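Local structure of uncharacterized protein (Bacteroides ovatus, 4FS7) at residues V286-P289 with E290-Y294; K375-E378 with Q379-Y382; Y382-E385 with D386-F390. The protein is of unknown function but, as an extracellular leucine-rich repeat protein of the BspA type, probably binds other proteins. All blocks are in the same frame, centred on the assembly; numbering follows the deposited sequence.

Contact 1. Residues V286-P289 with E290-Y294; sequences VIVP and EKTFY. With EDO (1,2-ethanediol), chain C.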
loop_
_atom_site.group_PDB
_atom_site.type_symbol
_atom_site.label_atom_id
_atom_site.label_comp_id
_atom_site.label_asym_id
_atom_site.label_seq_id
_atom_site.Cartn_x
_atom_site.Cartn_y
_atom_site.Cartn_z
ATOM N N VAL A 286 23.425 -8.942 1.081
ATOM C CA VAL A 286 24.167 -10.195 1.155
ATOM C C VAL A 286 23.428 -11.398 0.522
ATOM O O VAL A 286 24.025 -12.289 -0.074
ATOM C CB VAL A 286 24.658 -10.497 2.588
ATOM C CG1 VAL A 286 23.533 -10.688 3.566
ATOM C CG2 VAL A 286 25.542 -11.698 2.603
ATOM N N ILE A 287 22.117 -11.431 0.706
ATOM C CA ILE A 287 21.252 -12.459 0.144
ATOM C C ILE A 287 20.329 -11.789 -0.874
ATOM O O ILE A 287 19.746 -10.733 -0.573
ATOM C CB ILE A 287 20.405 -13.124 1.247
ATOM C CG1 ILE A 287 21.260 -13.894 2.237
ATOM C CG2 ILE A 287 19.313 -14.050 0.633
ATOM C CD1 ILE A 287 20.608 -14.098 3.593
ATOM N N VAL A 288 20.164 -12.409 -2.040
ATOM C CA VAL A 288 19.070 -12.126 -2.963
ATOM C C VAL A 288 17.942 -13.098 -2.565
ATOM O O VAL A 288 18.074 -14.287 -2.795
ATOM C CB VAL A 288 19.411 -12.363 -4.455
ATOM C CG1 VAL A 288 18.172 -12.043 -5.371
ATOM C CG2 VAL A 288 20.633 -11.547 -4.880
ATOM N N PRO A 289 16.897 -12.629 -1.868
ATOM C CA PRO A 289 15.893 -13.588 -1.351
ATOM C C PRO A 289 15.143 -14.341 -2.432
ATOM O O PRO A 289 15.183 -13.994 -3.620
ATOM C CB PRO A 289 14.902 -12.667 -0.591
ATOM C CG PRO A 289 15.634 -11.459 -0.288
ATOM C CD PRO A 289 16.625 -11.264 -1.392
ATOM N N GLU A 290 14.418 -15.361 -2.011
ATOM C CA GLU A 290 13.569 -16.093 -2.926
ATOM C C GLU A 290 12.735 -15.175 -3.808
ATOM O O GLU A 290 12.158 -14.192 -3.317
ATOM C CB GLU A 290 12.683 -17.092 -2.158
ATOM C CG GLU A 290 11.631 -16.443 -1.265
ATOM C CD GLU A 290 10.560 -17.377 -0.741
ATOM O OE1 GLU A 290 10.884 -18.545 -0.481
ATOM O OE2 GLU A 290 9.390 -16.950 -0.567
ATOM N N LYS A 291 12.652 -15.513 -5.085
ATOM C CA LYS A 291 11.715 -14.949 -6.015
ATOM C C LYS A 291 11.881 -13.450 -6.198
ATOM O O LYS A 291 10.962 -12.806 -6.739
ATOM C CB LYS A 291 10.271 -15.289 -5.588
ATOM C CG LYS A 291 10.016 -16.792 -5.423
ATOM C CD LYS A 291 8.742 -17.087 -4.612
ATOM C CE LYS A 291 8.594 -18.552 -4.305
ATOM N NZ LYS A 291 7.458 -18.722 -3.334
ATOM N N THR A 292 13.052 -12.878 -5.879
ATOM C CA THR A 292 13.177 -11.419 -5.921
ATOM C C THR A 292 12.834 -10.826 -7.257
ATOM O O THR A 292 12.164 -9.777 -7.322
ATOM C CB THR A 292 14.611 -10.979 -5.462
ATOM O OG1 THR A 292 14.822 -11.385 -4.105
ATOM C CG2 THR A 292 14.810 -9.480 -5.543
ATOM N N PHE A 293 13.375 -11.416 -8.335
ATOM C CA PHE A 293 13.160 -10.928 -9.673
ATOM C C PHE A 293 12.351 -11.892 -10.519
ATOM O O PHE A 293 12.469 -11.938 -11.753
ATOM C CB PHE A 293 14.517 -10.600 -10.348
ATOM C CG PHE A 293 15.358 -9.667 -9.553
ATOM C CD1 PHE A 293 15.056 -8.308 -9.506
ATOM C CD2 PHE A 293 16.431 -10.125 -8.818
ATOM C CE1 PHE A 293 15.812 -7.437 -8.769
ATOM C CE2 PHE A 293 17.242 -9.262 -8.063
ATOM C CZ PHE A 293 16.897 -7.915 -8.030
ATOM N N TYR A 294 11.479 -12.660 -9.870
ATOM C CA TYR A 294 10.662 -13.633 -10.619
ATOM C C TYR A 294 9.870 -12.940 -11.710
ATOM O O TYR A 294 9.155 -11.968 -11.435
ATOM C CB TYR A 294 9.653 -14.346 -9.661
ATOM C CG TYR A 294 9.060 -15.594 -10.289
ATOM C CD1 TYR A 294 8.086 -15.525 -11.243
ATOM C CD2 TYR A 294 9.558 -16.862 -9.948
ATOM C CE1 TYR A 294 7.663 -16.663 -11.913
ATOM C CE2 TYR A 294 9.107 -18.007 -10.561
ATOM C CZ TYR A 294 8.162 -17.910 -11.564
ATOM O OH TYR A 294 7.744 -19.014 -12.281
HETATM C C1 EDO C . 18.697 -9.698 2.354
HETATM O O1 EDO C . 20.157 -9.827 2.583
HETATM C C2 EDO C . 17.815 -10.687 3.161
HETATM O O2 EDO C . 17.372 -10.088 4.407
#
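The hydroxyl of Thr292 folds back onto the carbonyl of Pro289, with OG1 giving a hydrogen bond to Pro289 O at 2.7 Å. The backbone N of Thr292 reaches the same oxygen, Pro289 O, over a longer distance, 3.3 Å, with an N-H...O angle of 140°, and closes a type II beta turn from Pro289 to Thr292. Both donors come from one face of the carbonyl plane, because OG1 sits beside its own backbone N and anti to the carbonyl carbon (chi1 -62°). Lys291, at the third position of the turn, takes the left-handed backbone conformation that this turn type requires.

Packing is tight on the inner side. Val288 CG1 lies against Thr292 OG1 at 3.6 Å and meets Phe293 CE2 at 4.0 Å, while Pro289 CD comes within 3.3 Å of Thr292 OG1. The small beta-branched valine suits this buried place, and the ring of Phe293 meets that of Phe316 farther along the stack and touches Val281 of strand 280-283. Elsewhere things are looser: Glu290 and Lys291 leave the backbone away from residues 286-289, and their ends meet in a long salt bridge, Lys291 NZ to Glu290 OE2 at 3.8 Å. Beside the exposed Ile287, a 1,2-ethanediol, probably from the crystallisation liquor, accepts a hydrogen bond from Ile287 N. Sharing one carbonyl gives the N-H and hydroxyl of a buried threonine a partner beside the apolar Val288 and Phe293.

Contact 2. Residues K375-E378 with Q379-Y382; sequences KRLE and QYRY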
loop_
_atom_site.group_PDB
_atom_site.type_symbol
_atom_site.label_atom_id
_atom_site.label_comp_id
_atom_site.label_asym_id
_atom_site.label_seq_id
_atom_site.Cartn_x
_atom_site.Cartn_y
_atom_site.Cartn_z
ATOM N N LYS A 375 35.449 -29.603 -11.374
ATOM C CA LYS A 375 35.095 -31.002 -11.250
ATOM C C LYS A 375 34.383 -31.275 -9.918
ATOM O O LYS A 375 33.480 -32.091 -9.861
ATOM C CB LYS A 375 36.366 -31.840 -11.406
ATOM C CG LYS A 375 36.144 -33.324 -11.466
ATOM C CD LYS A 375 35.820 -33.797 -12.879
ATOM C CE LYS A 375 35.987 -35.320 -12.983
ATOM N NZ LYS A 375 35.256 -35.889 -14.147
ATOM N N ARG A 376 34.756 -30.549 -8.866
ATOM C CA ARG A 376 34.147 -30.626 -7.535
ATOM C C ARG A 376 32.626 -30.392 -7.530
ATOM O O ARG A 376 31.904 -30.831 -6.634
ATOM C CB ARG A 376 34.856 -29.588 -6.631
ATOM C CG ARG A 376 34.162 -29.208 -5.360
ATOM C CD ARG A 376 35.063 -28.241 -4.537
ATOM N NE ARG A 376 35.157 -26.923 -5.170
ATOM C CZ ARG A 376 34.194 -26.000 -5.100
ATOM N NH1 ARG A 376 33.072 -26.248 -4.420
ATOM N NH2 ARG A 376 34.341 -24.840 -5.724
ATOM N N LEU A 377 32.139 -29.705 -8.552
ATOM C CA LEU A 377 30.703 -29.415 -8.666
ATOM C C LEU A 377 30.043 -30.178 -9.785
ATOM O O LEU A 377 28.888 -29.874 -10.150
ATOM C CB LEU A 377 30.497 -27.886 -8.875
ATOM C CG LEU A 377 30.843 -26.955 -7.701
ATOM C CD1 LEU A 377 30.638 -25.507 -8.085
ATOM C CD2 LEU A 377 30.056 -27.259 -6.442
ATOM N N GLU A 378 30.695 -31.232 -10.301
ATOM C CA GLU A 378 30.152 -31.902 -11.478
ATOM C C GLU A 378 28.800 -32.571 -11.254
ATOM O O GLU A 378 28.074 -32.768 -12.229
ATOM C CB GLU A 378 31.169 -32.881 -12.117
ATOM C CG GLU A 378 31.488 -34.044 -11.229
ATOM C CD GLU A 378 32.351 -35.109 -11.889
ATOM O OE1 GLU A 378 33.044 -34.790 -12.889
ATOM O OE2 GLU A 378 32.340 -36.266 -11.390
ATOM N N GLN A 379 28.462 -32.929 -10.015
ATOM C CA GLN A 379 27.139 -33.527 -9.740
ATOM C C GLN A 379 26.005 -32.587 -10.075
ATOM O O GLN A 379 24.886 -33.040 -10.230
ATOM C CB GLN A 379 27.036 -33.983 -8.284
ATOM C CG GLN A 379 26.988 -32.894 -7.235
ATOM C CD GLN A 379 28.355 -32.382 -6.784
ATOM O OE1 GLN A 379 29.398 -32.481 -7.486
ATOM N NE2 GLN A 379 28.355 -31.820 -5.582
ATOM N N TYR A 380 26.285 -31.287 -10.158
ATOM C CA TYR A 380 25.243 -30.325 -10.524
ATOM C C TYR A 380 25.036 -30.190 -12.025
ATOM O O TYR A 380 24.214 -29.392 -12.474
ATOM C CB TYR A 380 25.519 -28.962 -9.846
ATOM C CG TYR A 380 25.535 -29.049 -8.358
ATOM C CD1 TYR A 380 24.461 -29.590 -7.665
ATOM C CD2 TYR A 380 26.633 -28.625 -7.621
ATOM C CE1 TYR A 380 24.469 -29.678 -6.269
ATOM C CE2 TYR A 380 26.639 -28.704 -6.229
ATOM C CZ TYR A 380 25.532 -29.239 -5.547
ATOM O OH TYR A 380 25.570 -29.325 -4.169
ATOM N N ARG A 381 25.727 -30.992 -12.836
ATOM C CA ARG A 381 25.543 -30.903 -14.255
ATOM C C ARG A 381 24.110 -31.226 -14.672
ATOM O O ARG A 381 23.611 -30.735 -15.683
ATOM C CB ARG A 381 26.529 -31.811 -15.013
ATOM C CG ARG A 381 26.351 -33.305 -14.812
ATOM C CD ARG A 381 27.583 -33.981 -15.422
ATOM N NE ARG A 381 27.625 -35.401 -15.319
ATOM C CZ ARG A 381 27.987 -36.093 -14.240
ATOM N NH1 ARG A 381 28.280 -35.488 -13.105
ATOM N NH2 ARG A 381 28.063 -37.418 -14.321
ATOM N N TYR A 382 23.413 -32.018 -13.866
ATOM C CA TYR A 382 22.034 -32.400 -14.157
ATOM C C TYR A 382 21.028 -31.256 -13.988
ATOM O O TYR A 382 19.883 -31.373 -14.444
ATOM C CB TYR A 382 21.622 -33.583 -13.279
ATOM C CG TYR A 382 22.598 -34.729 -13.302
ATOM C CD1 TYR A 382 22.795 -35.446 -14.455
ATOM C CD2 TYR A 382 23.345 -35.055 -12.175
ATOM C CE1 TYR A 382 23.697 -36.506 -14.498
ATOM C CE2 TYR A 382 24.244 -36.114 -12.180
ATOM C CZ TYR A 382 24.443 -36.805 -13.354
ATOM O OH TYR A 382 25.358 -37.839 -13.372
#
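Arg381 curls back over the carbonyl of Glu378, three residues earlier, and grips it twice. Its CB lies 3.3 Å from Glu378 O and CG 3.2 Å, for CG stands between the backbone N and the carbonyl carbon (chi1 66°) and so starts the chain back along the preceding turn. CD follows at 3.5 Å from Glu378 O; NE and CZ stay farther from it, at 4.1 and 3.9 Å, before the turn at the last torsion (chi4 -80°) swings NH1 back to bond Glu378 O at 2.9 Å, nearly in the guanidinium plane. Arginine suits the place: its chain is long enough to return to a backbone oxygen. Arg381 N bonds to this oxygen from the opposite face of the carbonyl plane. Tyr382 CZ lies over the centre of one guanidinium face, and Arg381 CG over the centre of the tyrosine ring.

Tyr380 N to Leu377 O and Arg381 N to Glu378 O are i+3 to i bonds, the mark of the 3-10 turns that here lead from strand 370-374 toward strand 389-393, at the C-terminal end of the leucine-rich repeat stack. The buried Leu377 fits a branched methyl, CD2, to the edge of the Tyr380 ring, 3.7 Å from CE2, and Tyr380 itself reaches strand 356-357.

Contact 3. Residues Y382-E385 with D386-F390; sequences YDFE and DTTKF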
loop_
_atom_site.group_PDB
_atom_site.type_symbol
_atom_site.label_atom_id
_atom_site.label_comp_id
_atom_site.label_asym_id
_atom_site.label_seq_id
_atom_site.Cartn_x
_atom_site.Cartn_y
_atom_site.Cartn_z
ATOM N N TYR A 382 23.413 -32.018 -13.866
ATOM C CA TYR A 382 22.034 -32.400 -14.157
ATOM C C TYR A 382 21.028 -31.256 -13.988
ATOM O O TYR A 382 19.883 -31.373 -14.444
ATOM C CB TYR A 382 21.622 -33.583 -13.279
ATOM C CG TYR A 382 22.598 -34.729 -13.302
ATOM C CD1 TYR A 382 22.795 -35.446 -14.455
ATOM C CD2 TYR A 382 23.345 -35.055 -12.175
ATOM C CE1 TYR A 382 23.697 -36.506 -14.498
ATOM C CE2 TYR A 382 24.244 -36.114 -12.180
ATOM C CZ TYR A 382 24.443 -36.805 -13.354
ATOM O OH TYR A 382 25.358 -37.839 -13.372
ATOM N N ASP A 383 21.499 -30.153 -13.403
ATOM C CA ASP A 383 20.666 -28.982 -13.163
ATOM C C ASP A 383 20.719 -27.957 -14.289
ATOM O O ASP A 383 20.146 -26.877 -14.186
ATOM C CB ASP A 383 21.026 -28.420 -11.806
ATOM C CG ASP A 383 20.726 -29.450 -10.710
ATOM O OD1 ASP A 383 19.553 -29.901 -10.636
ATOM O OD2 ASP A 383 21.659 -29.898 -10.031
ATOM N N PHE A 384 21.400 -28.336 -15.360
ATOM C CA PHE A 384 21.446 -27.609 -16.620
ATOM C C PHE A 384 20.713 -28.367 -17.714
ATOM O O PHE A 384 20.520 -29.593 -17.609
ATOM C CB PHE A 384 22.894 -27.426 -17.082
ATOM C CG PHE A 384 23.747 -26.596 -16.147
ATOM C CD1 PHE A 384 24.228 -27.129 -14.993
ATOM C CD2 PHE A 384 24.093 -25.287 -16.439
ATOM C CE1 PHE A 384 25.042 -26.397 -14.102
ATOM C CE2 PHE A 384 24.894 -24.565 -15.558
ATOM C CZ PHE A 384 25.372 -25.122 -14.410
ATOM N N GLU A 385 20.363 -27.687 -18.792
ATOM C CA GLU A 385 19.886 -28.380 -19.979
ATOM C C GLU A 385 20.926 -29.358 -20.489
ATOM O O GLU A 385 22.111 -29.139 -20.343
ATOM C CB GLU A 385 19.558 -27.368 -21.072
ATOM C CG GLU A 385 18.305 -26.558 -20.730
ATOM C CD GLU A 385 17.057 -27.414 -20.776
ATOM O OE1 GLU A 385 16.847 -28.017 -21.861
ATOM O OE2 GLU A 385 16.276 -27.493 -19.782
ATOM N N ASP A 386 20.448 -30.456 -21.076
ATOM C CA ASP A 386 21.353 -31.510 -21.551
ATOM C C ASP A 386 22.185 -31.075 -22.762
ATOM O O ASP A 386 23.108 -31.775 -23.154
ATOM C CB ASP A 386 20.645 -32.852 -21.758
ATOM C CG ASP A 386 19.559 -32.810 -22.795
ATOM O OD1 ASP A 386 19.491 -31.843 -23.584
ATOM O OD2 ASP A 386 18.766 -33.803 -22.845
ATOM N N THR A 387 21.864 -29.926 -23.344
ATOM C CA THR A 387 22.635 -29.328 -24.429
ATOM C C THR A 387 23.858 -28.524 -23.950
ATOM O O THR A 387 24.743 -28.223 -24.746
ATOM C CB THR A 387 21.723 -28.448 -25.295
ATOM O OG1 THR A 387 20.955 -27.617 -24.425
ATOM C CG2 THR A 387 20.775 -29.324 -26.168
ATOM N N THR A 388 23.910 -28.158 -22.669
ATOM C CA THR A 388 25.026 -27.375 -22.120
ATOM C C THR A 388 26.279 -28.247 -22.145
ATOM O O THR A 388 26.265 -29.404 -21.678
ATOM C CB THR A 388 24.723 -26.862 -20.691
ATOM O OG1 THR A 388 23.556 -26.018 -20.752
ATOM C CG2 THR A 388 25.930 -26.133 -20.055
ATOM N N LYS A 389 27.358 -27.668 -22.670
ATOM C CA LYS A 389 28.674 -28.300 -22.651
ATOM C C LYS A 389 29.503 -27.717 -21.526
ATOM O O LYS A 389 29.404 -26.499 -21.248
ATOM C CB LYS A 389 29.389 -28.098 -23.988
ATOM C CG LYS A 389 28.656 -28.662 -25.179
ATOM C CD LYS A 389 28.188 -30.118 -25.027
ATOM C CE LYS A 389 27.592 -30.703 -26.342
ATOM N NZ LYS A 389 26.087 -30.560 -26.508
ATOM N N PHE A 390 30.280 -28.574 -20.866
ATOM C CA PHE A 390 31.048 -28.216 -19.688
ATOM C C PHE A 390 32.541 -28.322 -19.953
ATOM O O PHE A 390 33.009 -29.283 -20.571
ATOM C CB PHE A 390 30.699 -29.116 -18.498
ATOM C CG PHE A 390 29.271 -29.036 -18.084
ATOM C CD1 PHE A 390 28.868 -28.115 -17.165
ATOM C CD2 PHE A 390 28.320 -29.879 -18.662
ATOM C CE1 PHE A 390 27.525 -28.004 -16.812
ATOM C CE2 PHE A 390 27.009 -29.797 -18.275
ATOM C CZ PHE A 390 26.610 -28.840 -17.377
HETATM O O HOH W 1 21.404 -25.042 -19.336
HETATM O O HOH W 2 24.318 -30.659 -20.234
HETATM O O HOH W 3 18.137 -27.331 -24.468
HETATM O O HOH W 4 17.639 -31.121 -20.768
#
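Phe390 turns the edge of its ring onto the face of Phe384 in a T-shaped pair: centroids lie 5.2 Å apart and the planes stand at 89°. Phe390 CZ comes 3.8 Å from Phe384 CD1, while CE1 lies over the face toward its rim. Thr388 fills the corner between the rings, its CG2 packed 4.1 Å from Phe384 CD2 and over a face of Phe390. The methyl is available for this because it stands anti to the backbone N, leaving OG1 on the other side to make polar bonds.

A type I beta turn from Glu385 to Thr388 brings the two aromatics together, closed by Thr388 N to Glu385 O at 3.1 Å (N-H...O angle 161°). Waters reinforce it. One accepts from Glu385 N and donates to Thr388 OG1; another donates to both Glu385 O and Thr388 O; a third donates to Glu385 OE1 and Thr387 OG1. The bent side chain of Glu385 leaves OE2 for the N-H of Gly364.

Farther out, Thr388 OG1 is also hydrogen-bonded to Leu368 O. Phe384 stacks on Phe362 and Phe390 on Trp392, while Phe390 also touches Val371 of strand 370-374. The turn thus carries the chain into strand 389-393, which pairs in parallel with strand 370-374 at the end of the repeat solenoid. Threonine suits position 388 because its methyl packs on the aromatic rings, its N-H closes the turn, and its hydroxyl is bonded to a water and to Leu368 O, so one residue serves both the apolar and the polar side.

In the fold
Along the chain contact 1 comes first, then contacts 2 and 3, which run into one another at Tyr382; all lie within one BspA-type leucine-rich repeat range and on the same side of the chain's centre. Contact 1 includes strand 287-288, an outermost strand of the parallel sheet that continues through strands 310-311 and 333-334 to 356-357, and the turn after it. The centres of contact 1 and contact 2 are about 23 Å apart. The centres of contact 1 and contact 3 are about 24 Å apart. Contacts 2 and 3 adjoin, their centres about 10 Å apart: they touch where Arg381 CB meets Phe390 CZ at 3.8 Å, and together span the link from strand 370-374 to strand 389-393. Contact 1 thus belongs to the body of the solenoid, contacts 2 and 3 to its C-terminal end.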